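Multifunctional non-homologous end joining DNA repair protein LigD (Mycobacterium tuberculosis, PDB 2IRU) probably works with Ku to repair DNA double-strand breaks by non-homologous end joining, this chain being its polymerase domain. Local coordinates at residues K19-A24 against A109-H114; T53-P58 against Q63-E68; S30-Y35 against W104-A109. One frame throughout, in Å; residues are numbered along the deposited sequence.

Overall arrangement
From the N terminus, the chain first lays down residues 19-24, whose partner, 109-114, begins 85 residues later; interaction 1 thereby closes the widest of the three loops. Helix 29-47 follows, and interaction 3 brings its first turns against the end of helix 99-107, closing a second loop within the first. Innermost lies interaction 2, the hairpin of strands 53-56 and 66-68. The contacts thus nest one within another and none cross, an instructive case of local pairing enclosed by longer-range closures. Ala109 lies in a segment of each outer contact, and strand 53-56 pairs with strand 112-115, so that the N-terminal segment, two helices and a four-stranded antiparallel sheet are joined.

Interaction 1 of 3, residues K19-A24 against A109-H114; sequences KVLYPA and AALEVH
Leu111 divides its two methyl groups between Leu21 and Tyr22, and this fork is the core of the apolar contact. Its CD2 meets Leu21 CD1 at 3.8 Å, while its CD1 lies 3.6 Å from Tyr22 OH and 3.9 Å from Tyr22 CZ, approaching the ring obliquely at its phenol end. Leu21 CD1 also reaches Ala109 CB at 4.4 Å. The first torsion of Leu111 (chi1 -56°) sets CG beside the backbone N, from where CD1 and CD2 part to Tyr22 and Leu21. The polar bonds run to other partners: the buried Tyr22 hydroxyl is hydrogen-bonded to the carbonyl of Arg247. Further along, His114 NE2 donates in its ring plane to Glu112 OE1 at 2.8 Å, on the anti side of OE1 and tilted 30° from the carboxylate plane. The other oxygen, Glu112 OE2, forms a salt bridge with Arg247 and accepts the backbone N-H of Gly248. In the backbone, an inverse gamma turn centred on Ala110 leads into a classic beta bulge, where Leu111 and Glu112 face Lys55. Arg247, Lys55 and His114 are all predicted to bind the polymerase substrate, so the chemistry is consistent with an apolar seam next to a polar network that includes substrate-binding groups.

Interaction 2 of 3, residues T53-P58 against Q63-E68; sequences TRKRWP and QPAFFE
Ala65 CB sits over one face of the Trp57 indole, offset toward the rim and 3.2 Å from the centroid of its five-membered ring, a tight CH-pi contact. Lys55 CD stands over the centre of the Phe67 ring, 3.8 Å from its centroid; the extended lysine, with CG anti to the backbone N (chi1 -166°), runs across that face. Arg56 CB covers one face of Phe66, whose in-plane edge is approached by Arg56 NH1 and Glu68 OE1. Phe66 CZ in turn lies over one face of the Arg56 guanidinium, and the Glu68 carboxylate, only 14° from coplanar, meets its edge, where NH1 makes a salt bridge to the syn side of OE1 at 3.0 Å. A water bridges Glu68 OE1 to Arg54 NE, 2.9 Å from each. Arg54 is bent back under Glu68 O; its NH1 donates to the carbonyls of Ala52 and Lys69, NH2 to that of Gln70. Arg56 NE is taken by Gln108 O. Four backbone bonds knit this antiparallel hairpin, the straightest from Arg56 N to Phe66 O (175°). Glu68 thus joins Arg56 directly and Arg54 through water, probably restraining charged side chains in a region predicted to contact DNA, while Lys55, a predicted substrate ligand, is probably steadied by an aromatic face.

Interaction 3 of 3, residues S30-Y35 against W104-A109; sequences SDIFDY and WIAQQA
Ala106 presses its single methyl between Ile32 and Phe33, a helix-helix packing contact made through an alanine, in which the start of helix 29-47 meets the last turn of helix 99-107. All contact across the pair is apolar. Ala106 CB lies 3.8 Å from Phe33 CA, reaching the helix backbone itself, and 4.0 Å from Phe33 CD1, meeting the ring obliquely. Ile32 contributes its CG2 branch, 4.2 Å from Ala106 CB. Phe33 holds CG beside its carbonyl carbon (chi1 -163°), which carries the ring to one side of the methyl. The close fit lets the two backbones near one another, with Phe33 and Ala106 CA atoms 5.2 Å apart. Polar groups are served around this patch rather than through it: Gln107 OE1 accepts from Lys29 NZ and from the backbone N of Thr15, and Tyr35 OH bonds to the carbonyl of Tyr244. A Schellman motif ends the second helix: Ala109, at positive phi (58°), donates from its N to Ala106 O at 3.0 Å, and Ala110 N probably bonds to Ile105 O. Within that last turn, Gln108 CG rests 3.3 Å above the plane of the Trp104 ring, offset toward its rim.

Interaction 1 of 3, residues K19-A24 against A109-H114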
loop_
_atom_site.group_PDB
_atom_site.type_symbol
_atom_site.label_atom_id
_atom_site.label_comp_id
_atom_site.label_asym_id
_atom_site.label_seq_id
_atom_site.Cartn_x
_atom_site.Cartn_y
_atom_site.Cartn_z
ATOM N N LYS A 19 14.910 -21.050 2.036
ATOM C CA LYS A 19 15.251 -20.072 3.101
ATOM C C LYS A 19 13.994 -19.609 3.882
ATOM O O LYS A 19 13.036 -19.165 3.299
ATOM C CB LYS A 19 16.038 -18.876 2.544
ATOM C CG LYS A 19 16.671 -18.019 3.669
ATOM C CD LYS A 19 17.295 -16.641 3.216
ATOM C CE LYS A 19 18.609 -16.790 2.540
ATOM N NZ LYS A 19 19.664 -17.259 3.473
ATOM N N VAL A 20 14.025 -19.770 5.220
ATOM C CA VAL A 20 12.913 -19.246 6.016
ATOM C C VAL A 20 13.054 -17.744 6.210
ATOM O O VAL A 20 14.095 -17.259 6.730
ATOM C CB VAL A 20 12.790 -19.966 7.391
ATOM C CG1 VAL A 20 11.785 -19.258 8.246
ATOM C CG2 VAL A 20 12.371 -21.448 7.188
ATOM N N LEU A 21 12.011 -17.021 5.801
ATOM C CA LEU A 21 11.997 -15.561 5.999
ATOM C C LEU A 21 11.145 -15.098 7.199
ATOM O O LEU A 21 11.311 -13.971 7.673
ATOM C CB LEU A 21 11.567 -14.859 4.725
ATOM C CG LEU A 21 12.428 -15.090 3.465
ATOM C CD1 LEU A 21 11.849 -14.286 2.316
ATOM C CD2 LEU A 21 13.834 -14.645 3.675
ATOM N N TYR A 22 10.256 -15.974 7.675
ATOM C CA TYR A 22 9.463 -15.714 8.890
ATOM C C TYR A 22 9.666 -16.876 9.899
ATOM O O TYR A 22 8.943 -17.874 9.841
ATOM C CB TYR A 22 7.974 -15.655 8.511
ATOM C CG TYR A 22 7.586 -14.464 7.662
ATOM C CD1 TYR A 22 7.051 -13.318 8.255
ATOM C CD2 TYR A 22 7.742 -14.505 6.252
ATOM C CE1 TYR A 22 6.650 -12.202 7.474
ATOM C CE2 TYR A 22 7.331 -13.421 5.450
ATOM C CZ TYR A 22 6.824 -12.272 6.076
ATOM O OH TYR A 22 6.441 -11.224 5.278
ATOM N N PRO A 23 10.649 -16.752 10.812
ATOM C CA PRO A 23 10.944 -17.889 11.710
ATOM C C PRO A 23 9.747 -18.347 12.558
ATOM O O PRO A 23 9.651 -19.539 12.902
ATOM C CB PRO A 23 12.067 -17.367 12.628
ATOM C CG PRO A 23 12.762 -16.269 11.830
ATOM C CD PRO A 23 11.605 -15.633 10.969
ATOM N N ALA A 24 8.838 -17.425 12.892
ATOM C CA ALA A 24 7.695 -17.774 13.779
ATOM C C ALA A 24 6.763 -18.804 13.138
ATOM O O ALA A 24 6.103 -19.597 13.838
ATOM C CB ALA A 24 6.909 -16.539 14.122
ATOM N N ALA A 109 13.714 -10.743 -1.721
ATOM C CA ALA A 109 13.261 -10.701 -0.300
ATOM C C ALA A 109 12.678 -9.307 0.027
ATOM O O ALA A 109 12.719 -8.825 1.173
ATOM C CB ALA A 109 14.406 -11.083 0.673
ATOM N N ALA A 110 12.152 -8.650 -1.012
ATOM C CA ALA A 110 11.430 -7.362 -0.815
ATOM C C ALA A 110 10.019 -7.748 -0.339
ATOM O O ALA A 110 9.049 -7.810 -1.149
ATOM C CB ALA A 110 11.397 -6.521 -2.113
ATOM N N LEU A 111 9.909 -8.066 0.961
ATOM C CA LEU A 111 8.605 -8.506 1.502
ATOM C C LEU A 111 7.580 -7.427 1.265
ATOM O O LEU A 111 6.410 -7.722 0.974
ATOM C CB LEU A 111 8.718 -8.820 3.018
ATOM C CG LEU A 111 9.797 -9.857 3.345
ATOM C CD1 LEU A 111 9.792 -10.120 4.871
ATOM C CD2 LEU A 111 9.608 -11.172 2.495
ATOM N N GLU A 112 8.016 -6.177 1.387
ATOM C CA GLU A 112 7.099 -5.020 1.257
ATOM C C GLU A 112 7.300 -4.237 -0.028
ATOM O O GLU A 112 8.447 -3.925 -0.419
ATOM C CB GLU A 112 7.253 -4.089 2.447
ATOM C CG GLU A 112 6.808 -4.781 3.745
ATOM C CD GLU A 112 6.700 -3.850 4.946
ATOM O OE1 GLU A 112 7.124 -2.687 4.849
ATOM O OE2 GLU A 112 6.252 -4.327 6.025
ATOM N N VAL A 113 6.177 -3.953 -0.680
ATOM C CA VAL A 113 6.137 -2.987 -1.810
ATOM C C VAL A 113 5.319 -1.768 -1.352
ATOM O O VAL A 113 4.194 -1.938 -0.883
ATOM C CB VAL A 113 5.499 -3.632 -3.056
ATOM C CG1 VAL A 113 5.401 -2.648 -4.237
ATOM C CG2 VAL A 113 6.289 -4.889 -3.417
ATOM N N HIS A 114 5.888 -0.573 -1.484
ATOM C CA HIS A 114 5.224 0.680 -1.104
ATOM C C HIS A 114 5.105 1.553 -2.341
ATOM O O HIS A 114 6.055 1.611 -3.147
ATOM C CB HIS A 114 6.073 1.422 -0.072
ATOM C CG HIS A 114 6.250 0.686 1.224
ATOM N ND1 HIS A 114 5.772 1.168 2.423
ATOM C CD2 HIS A 114 6.885 -0.479 1.510
ATOM C CE1 HIS A 114 6.094 0.325 3.393
ATOM N NE2 HIS A 114 6.793 -0.672 2.871
#

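Interaction 2 of 3, residues T53-P58 against Q63-E68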
loop_
_atom_site.group_PDB
_atom_site.type_symbol
_atom_site.label_atom_id
_atom_site.label_comp_id
_atom_site.label_asym_id
_atom_site.label_seq_id
_atom_site.Cartn_x
_atom_site.Cartn_y
_atom_site.Cartn_z
ATOM N N THR A 53 8.750 1.554 -4.070
ATOM C CA THR A 53 9.729 1.460 -2.953
ATOM C C THR A 53 9.701 0.050 -2.378
ATOM O O THR A 53 8.625 -0.466 -2.122
ATOM C CB THR A 53 9.423 2.527 -1.878
ATOM O OG1 THR A 53 9.688 3.813 -2.434
ATOM C CG2 THR A 53 10.298 2.345 -0.632
ATOM N N ARG A 54 10.873 -0.563 -2.202
ATOM C CA ARG A 54 10.966 -1.917 -1.591
ATOM C C ARG A 54 11.400 -1.819 -0.138
ATOM O O ARG A 54 12.187 -0.934 0.190
ATOM C CB ARG A 54 12.008 -2.796 -2.349
ATOM C CG ARG A 54 11.566 -3.252 -3.766
ATOM C CD ARG A 54 11.687 -2.153 -4.799
ATOM N NE ARG A 54 13.110 -1.946 -5.095
ATOM C CZ ARG A 54 13.685 -0.792 -5.442
ATOM N NH1 ARG A 54 12.969 0.333 -5.601
ATOM N NH2 ARG A 54 15.011 -0.795 -5.688
ATOM N N LYS A 55 10.916 -2.712 0.720
ATOM C CA LYS A 55 11.618 -2.920 1.973
ATOM C C LYS A 55 12.052 -4.400 1.964
ATOM O O LYS A 55 11.215 -5.305 1.762
ATOM C CB LYS A 55 10.809 -2.512 3.201
ATOM C CG LYS A 55 11.760 -2.440 4.439
ATOM C CD LYS A 55 11.132 -1.752 5.657
ATOM C CE LYS A 55 12.127 -1.827 6.827
ATOM N NZ LYS A 55 11.471 -1.263 8.080
ATOM N N ARG A 56 13.367 -4.615 2.144
ATOM C CA ARG A 56 13.954 -5.925 2.006
ATOM C C ARG A 56 14.446 -6.478 3.311
ATOM O O ARG A 56 15.063 -5.753 4.101
ATOM C CB ARG A 56 15.146 -5.922 1.003
ATOM C CG ARG A 56 14.684 -5.565 -0.406
ATOM C CD ARG A 56 15.813 -5.369 -1.428
ATOM N NE ARG A 56 16.603 -6.596 -1.602
ATOM C CZ ARG A 56 17.793 -6.628 -2.207
ATOM N NH1 ARG A 56 18.350 -5.506 -2.696
ATOM N NH2 ARG A 56 18.422 -7.797 -2.338
ATOM N N TRP A 57 14.196 -7.768 3.512
ATOM C CA TRP A 57 14.751 -8.530 4.633
ATOM C C TRP A 57 15.572 -9.738 4.085
ATOM O O TRP A 57 15.064 -10.860 4.076
ATOM C CB TRP A 57 13.602 -9.067 5.509
ATOM C CG TRP A 57 12.932 -8.047 6.397
ATOM C CD1 TRP A 57 13.147 -7.901 7.755
ATOM C CD2 TRP A 57 11.910 -7.089 6.050
ATOM N NE1 TRP A 57 12.344 -6.896 8.262
ATOM C CE2 TRP A 57 11.583 -6.382 7.242
ATOM C CE3 TRP A 57 11.260 -6.746 4.857
ATOM C CZ2 TRP A 57 10.616 -5.370 7.277
ATOM C CZ3 TRP A 57 10.302 -5.737 4.878
ATOM C CH2 TRP A 57 9.991 -5.047 6.089
ATOM N N PRO A 58 16.841 -9.524 3.639
ATOM C CA PRO A 58 17.642 -10.584 2.970
ATOM C C PRO A 58 17.712 -11.877 3.788
ATOM O O PRO A 58 17.735 -12.950 3.196
ATOM C CB PRO A 58 19.067 -9.979 2.851
ATOM C CG PRO A 58 18.826 -8.490 2.799
ATOM C CD PRO A 58 17.591 -8.250 3.726
ATOM N N GLN A 63 16.223 -10.644 11.127
ATOM C CA GLN A 63 17.512 -10.072 10.731
ATOM C C GLN A 63 17.298 -8.629 10.183
ATOM O O GLN A 63 16.168 -8.242 9.832
ATOM C CB GLN A 63 18.207 -10.986 9.698
ATOM C CG GLN A 63 18.791 -12.244 10.306
ATOM C CD GLN A 63 20.063 -11.939 11.060
ATOM O OE1 GLN A 63 20.102 -12.041 12.290
ATOM N NE2 GLN A 63 21.104 -11.504 10.336
ATOM N N PRO A 64 18.382 -7.818 10.111
ATOM C CA PRO A 64 18.220 -6.405 9.691
ATOM C C PRO A 64 17.564 -6.232 8.306
ATOM O O PRO A 64 17.760 -7.061 7.406
ATOM C CB PRO A 64 19.664 -5.857 9.726
ATOM C CG PRO A 64 20.363 -6.766 10.744
ATOM C CD PRO A 64 19.779 -8.124 10.492
ATOM N N ALA A 65 16.794 -5.140 8.153
ATOM C CA ALA A 65 16.073 -4.800 6.906
ATOM C C ALA A 65 16.488 -3.413 6.421
ATOM O O ALA A 65 17.103 -2.620 7.176
ATOM C CB ALA A 65 14.550 -4.837 7.097
ATOM N N PHE A 66 16.169 -3.130 5.157
ATOM C CA PHE A 66 16.409 -1.799 4.617
ATOM C C PHE A 66 15.381 -1.416 3.543
ATOM O O PHE A 66 14.924 -2.285 2.792
ATOM C CB PHE A 66 17.834 -1.711 4.028
ATOM C CG PHE A 66 18.125 -2.702 2.928
ATOM C CD1 PHE A 66 18.713 -3.958 3.227
ATOM C CD2 PHE A 66 17.864 -2.383 1.581
ATOM C CE1 PHE A 66 18.996 -4.883 2.212
ATOM C CE2 PHE A 66 18.180 -3.308 0.555
ATOM C CZ PHE A 66 18.735 -4.570 0.892
ATOM N N PHE A 67 14.997 -0.135 3.525
ATOM C CA PHE A 67 14.286 0.415 2.365
ATOM C C PHE A 67 15.230 0.600 1.187
ATOM O O PHE A 67 16.422 0.927 1.363
ATOM C CB PHE A 67 13.672 1.776 2.674
ATOM C CG PHE A 67 12.356 1.718 3.376
ATOM C CD1 PHE A 67 11.199 1.311 2.691
ATOM C CD2 PHE A 67 12.251 2.166 4.692
ATOM C CE1 PHE A 67 9.941 1.279 3.352
ATOM C CE2 PHE A 67 11.025 2.154 5.356
ATOM C CZ PHE A 67 9.856 1.724 4.682
ATOM N N GLU A 68 14.696 0.463 -0.020
ATOM C CA GLU A 68 15.481 0.715 -1.220
ATOM C C GLU A 68 14.558 1.432 -2.198
ATOM O O GLU A 68 13.400 1.026 -2.345
ATOM C CB GLU A 68 16.007 -0.605 -1.816
ATOM C CG GLU A 68 17.135 -0.369 -2.812
ATOM C CD GLU A 68 17.780 -1.649 -3.324
ATOM O OE1 GLU A 68 17.293 -2.764 -2.955
ATOM O OE2 GLU A 68 18.776 -1.513 -4.118
HETATM O O HOH W 1 17.537 -2.102 -6.554
HETATM O O HOH W 2 15.188 -3.836 -4.604
#

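Interaction 3 of 3, residues S30-Y35 against W104-A109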
loop_
_atom_site.group_PDB
_atom_site.type_symbol
_atom_site.label_atom_id
_atom_site.label_comp_id
_atom_site.label_asym_id
_atom_site.label_seq_id
_atom_site.Cartn_x
_atom_site.Cartn_y
_atom_site.Cartn_z
ATOM N N SER A 30 10.208 -19.756 -1.103
ATOM C CA SER A 30 9.287 -20.451 -2.030
ATOM C C SER A 30 7.819 -20.053 -1.777
ATOM O O SER A 30 7.054 -19.772 -2.721
ATOM C CB SER A 30 9.458 -21.972 -1.940
ATOM O OG SER A 30 8.670 -22.629 -2.911
ATOM N N ASP A 31 7.447 -20.009 -0.507
ATOM C CA ASP A 31 6.088 -19.570 -0.137
ATOM C C ASP A 31 5.799 -18.177 -0.695
ATOM O O ASP A 31 4.701 -17.905 -1.217
ATOM C CB ASP A 31 5.929 -19.524 1.381
ATOM C CG ASP A 31 5.872 -20.919 2.014
ATOM O OD1 ASP A 31 5.334 -21.864 1.386
ATOM O OD2 ASP A 31 6.325 -21.030 3.167
ATOM N N ILE A 32 6.760 -17.286 -0.508
ATOM C CA ILE A 32 6.603 -15.887 -0.935
ATOM C C ILE A 32 6.537 -15.747 -2.468
ATOM O O ILE A 32 5.712 -14.973 -3.018
ATOM C CB ILE A 32 7.704 -15.031 -0.237
ATOM C CG1 ILE A 32 7.565 -15.136 1.314
ATOM C CG2 ILE A 32 7.746 -13.617 -0.724
ATOM C CD1 ILE A 32 6.234 -14.779 1.877
ATOM N N PHE A 33 7.394 -16.513 -3.146
ATOM C CA PHE A 33 7.415 -16.567 -4.616
ATOM C C PHE A 33 6.034 -16.978 -5.134
ATOM O O PHE A 33 5.444 -16.349 -6.032
ATOM C CB PHE A 33 8.509 -17.560 -5.046
ATOM C CG PHE A 33 8.956 -17.444 -6.505
ATOM C CD1 PHE A 33 9.764 -16.385 -6.940
ATOM C CD2 PHE A 33 8.672 -18.482 -7.394
ATOM C CE1 PHE A 33 10.240 -16.360 -8.277
ATOM C CE2 PHE A 33 9.147 -18.444 -8.719
ATOM C CZ PHE A 33 9.926 -17.379 -9.137
ATOM N N ASP A 34 5.476 -18.026 -4.528
ATOM C CA ASP A 34 4.180 -18.512 -4.981
ATOM C C ASP A 34 3.105 -17.499 -4.604
ATOM O O ASP A 34 2.169 -17.300 -5.341
ATOM C CB ASP A 34 3.885 -19.896 -4.382
ATOM C CG ASP A 34 4.588 -21.040 -5.155
ATOM O OD1 ASP A 34 5.171 -20.795 -6.245
ATOM O OD2 ASP A 34 4.523 -22.197 -4.679
ATOM N N TYR A 35 3.247 -16.861 -3.457
ATOM C CA TYR A 35 2.242 -15.869 -3.072
ATOM C C TYR A 35 2.159 -14.713 -4.057
ATOM O O TYR A 35 1.057 -14.348 -4.527
ATOM C CB TYR A 35 2.492 -15.349 -1.664
ATOM C CG TYR A 35 1.593 -14.180 -1.366
ATOM C CD1 TYR A 35 0.233 -14.369 -1.010
ATOM C CD2 TYR A 35 2.088 -12.869 -1.427
ATOM C CE1 TYR A 35 -0.608 -13.246 -0.713
ATOM C CE2 TYR A 35 1.256 -11.738 -1.168
ATOM C CZ TYR A 35 -0.085 -11.938 -0.809
ATOM O OH TYR A 35 -0.948 -10.875 -0.586
ATOM N N TRP A 104 10.515 -10.970 -9.243
ATOM C CA TRP A 104 11.772 -10.279 -8.863
ATOM C C TRP A 104 11.637 -9.712 -7.437
ATOM O O TRP A 104 12.522 -9.885 -6.602
ATOM C CB TRP A 104 12.069 -9.141 -9.869
ATOM C CG TRP A 104 13.254 -8.343 -9.491
ATOM C CD1 TRP A 104 14.572 -8.755 -9.491
ATOM C CD2 TRP A 104 13.243 -7.026 -8.931
ATOM N NE1 TRP A 104 15.378 -7.737 -9.030
ATOM C CE2 TRP A 104 14.592 -6.662 -8.693
ATOM C CE3 TRP A 104 12.222 -6.087 -8.667
ATOM C CZ2 TRP A 104 14.942 -5.403 -8.161
ATOM C CZ3 TRP A 104 12.548 -4.853 -8.151
ATOM C CH2 TRP A 104 13.913 -4.502 -7.915
ATOM N N ILE A 105 10.495 -9.102 -7.125
ATOM C CA ILE A 105 10.243 -8.611 -5.772
ATOM C C ILE A 105 10.437 -9.767 -4.743
ATOM O O ILE A 105 11.130 -9.607 -3.734
ATOM C CB ILE A 105 8.834 -8.036 -5.703
ATOM C CG1 ILE A 105 8.812 -6.644 -6.384
ATOM C CG2 ILE A 105 8.318 -7.995 -4.250
ATOM C CD1 ILE A 105 9.645 -5.574 -5.664
ATOM N N ALA A 106 9.873 -10.928 -5.037
ATOM C CA ALA A 106 9.987 -12.072 -4.132
ATOM C C ALA A 106 11.427 -12.553 -4.039
ATOM O O ALA A 106 11.931 -12.786 -2.956
ATOM C CB ALA A 106 9.113 -13.187 -4.637
ATOM N N GLN A 107 12.096 -12.682 -5.192
ATOM C CA GLN A 107 13.470 -13.133 -5.209
ATOM C C GLN A 107 14.418 -12.192 -4.394
ATOM O O GLN A 107 15.386 -12.649 -3.771
ATOM C CB GLN A 107 13.941 -13.322 -6.661
ATOM C CG GLN A 107 15.472 -13.417 -6.825
ATOM C CD GLN A 107 16.132 -14.531 -6.020
ATOM O OE1 GLN A 107 15.477 -15.446 -5.493
ATOM N NE2 GLN A 107 17.464 -14.464 -5.930
ATOM N N GLN A 108 14.106 -10.898 -4.430
ATOM C CA GLN A 108 14.834 -9.822 -3.734
ATOM C C GLN A 108 14.631 -9.887 -2.191
ATOM O O GLN A 108 15.285 -9.121 -1.440
ATOM C CB GLN A 108 14.333 -8.437 -4.252
ATOM C CG GLN A 108 14.855 -8.029 -5.650
ATOM C CD GLN A 108 16.270 -7.510 -5.548
ATOM O OE1 GLN A 108 17.254 -8.236 -5.860
ATOM N NE2 GLN A 108 16.398 -6.321 -5.006
ATOM N N ALA A 109 13.714 -10.743 -1.721
ATOM C CA ALA A 109 13.261 -10.701 -0.300
ATOM C C ALA A 109 12.678 -9.307 0.027
ATOM O O ALA A 109 12.719 -8.825 1.173
ATOM C CB ALA A 109 14.406 -11.083 0.673
#